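ABC transporter, periplasmic substrate-binding protein (Vibrio cholerae O1 biovar eltor, PDB 1TWY) probably binds phosphate in the periplasm and delivers it to an ABC-type membrane transporter, as expected of a substrate-binding receptor. Local coordinates at residues Leu259-Glu262 with Ser263-Lys266. Residues are numbered along the deposited sequence; the frame is centred on the assembly and turned at random.
Sequences LKSE and SAKK
Ser-261 caps the helix that starts at Glu-262, its OG accepting a weak hydrogen bond of 3.3 Å from Ala-264 N. With chi1 at 82°, OG sits between its own backbone N and carbonyl carbon, which directs it toward the amides of the first turn; the same hydroxyl is hydrogen-bonded to Phe-258 O, so one short side chain links the last part of helix 250-260 to the start of helix 262-270. Water 1 serves a second amide, accepting from Ser-263 N at 2.9 Å and donating weakly to Glu-262 OE1.

Regular helical bonding follows at once. Lys-265 N reaches Ser-261 O at 2.9 Å, almost straight at 173°, while Lys-266 N meets Glu-262 O, also at 2.9 Å.

Aliphatic carbons make van der Waals contacts with backbone carbonyls. Lys-265 suits its exposed place because its extended methylenes lie along them, CG 3.3 Å from Ser-261 O and CE 3.4 Å from Lys-260 O. Ala-264 CB lies 3.6 Å from Ser-261 O; small Ala-264 and apolar Leu-259 suit the buried side, both packing on Leu-45 of helix 36-52. The end of Lys-266 leads away to a salt bridge with Glu-270.

Helix thus breaks at Ser-261 (psi 158°) and restarts at once, the serine hydroxyl serving a first-turn amide that lacks a preceding helical carbonyl, while the negative charge of Glu-262 probably interacts favourably with the positive end of the helix dipole.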
loop_
_atom_site.group_PDB
_atom_site.type_symbol
_atom_site.label_atom_id
_atom_site.label_comp_id
_atom_site.label_asym_id
_atom_site.label_seq_id
_atom_site.Cartn_x
_atom_site.Cartn_y
_atom_site.Cartn_z
ATOM N N LEU A 259 15.119 1.394 13.294
ATOM C CA LEU A 259 13.834 1.268 12.651
ATOM C C LEU A 259 12.786 0.796 13.615
ATOM O O LEU A 259 11.617 1.029 13.447
ATOM C CB LEU A 259 13.856 0.364 11.395
ATOM C CG LEU A 259 14.644 0.855 10.216
ATOM C CD1 LEU A 259 14.643 -0.201 9.085
ATOM C CD2 LEU A 259 14.074 2.158 9.737
ATOM N N LYS A 260 13.235 0.191 14.710
ATOM C CA LYS A 260 12.398 -0.320 15.757
ATOM C C LYS A 260 12.241 0.602 16.976
ATOM O O LYS A 260 11.444 0.371 17.841
ATOM C CB LYS A 260 13.033 -1.614 16.200
ATOM C CG LYS A 260 12.927 -2.766 15.131
ATOM C CD LYS A 260 13.388 -4.113 15.719
ATOM C CE LYS A 260 13.446 -5.079 14.549
ATOM N NZ LYS A 260 13.727 -6.468 14.979
ATOM N N SER A 261 12.936 1.724 16.904
ATOM C CA SER A 261 13.013 2.705 17.966
ATOM C C SER A 261 11.804 3.679 17.965
ATOM O O SER A 261 11.096 3.939 16.962
ATOM C CB SER A 261 14.285 3.514 17.792
ATOM O OG SER A 261 14.222 4.579 16.848
ATOM N N GLU A 262 11.554 4.288 19.120
ATOM C CA GLU A 262 10.488 5.222 19.201
ATOM C C GLU A 262 10.637 6.394 18.284
ATOM O O GLU A 262 9.640 6.904 17.815
ATOM C CB GLU A 262 10.400 5.850 20.597
ATOM C CG GLU A 262 9.832 4.945 21.664
ATOM C CD GLU A 262 10.899 4.241 22.441
ATOM O OE1 GLU A 262 12.024 4.139 21.923
ATOM O OE2 GLU A 262 10.586 3.865 23.597
ATOM N N SER A 263 11.880 6.883 18.092
ATOM C CA SER A 263 12.159 8.035 17.255
ATOM C C SER A 263 11.728 7.787 15.785
ATOM O O SER A 263 11.056 8.605 15.189
ATOM C CB SER A 263 13.633 8.419 17.202
ATOM O OG SER A 263 14.021 8.838 18.521
ATOM N N ALA A 264 11.962 6.561 15.386
ATOM C CA ALA A 264 11.518 6.134 14.061
ATOM C C ALA A 264 9.986 5.958 13.996
ATOM O O ALA A 264 9.288 6.432 13.097
ATOM C CB ALA A 264 12.125 4.798 13.669
ATOM N N LYS A 265 9.426 5.286 14.974
ATOM C CA LYS A 265 7.948 5.088 15.028
ATOM C C LYS A 265 7.091 6.400 15.043
ATOM O O LYS A 265 6.079 6.534 14.382
ATOM C CB LYS A 265 7.546 4.147 16.138
ATOM C CG LYS A 265 8.151 2.784 15.986
ATOM C CD LYS A 265 7.840 1.968 17.130
ATOM C CE LYS A 265 8.232 0.483 16.881
ATOM N NZ LYS A 265 7.940 -0.280 18.104
ATOM N N LYS A 266 7.638 7.400 15.789
ATOM C CA LYS A 266 7.022 8.712 15.931
ATOM C C LYS A 266 6.901 9.274 14.443
ATOM O O LYS A 266 5.834 9.825 14.077
ATOM C CB LYS A 266 7.855 9.548 16.941
ATOM C CG LYS A 266 7.435 10.991 17.060
ATOM C CD LYS A 266 8.001 11.886 15.924
ATOM C CE LYS A 266 7.698 13.399 16.185
ATOM N NZ LYS A 266 8.107 14.324 15.063
HETATM O O HOH W 1 13.904 6.458 20.178
#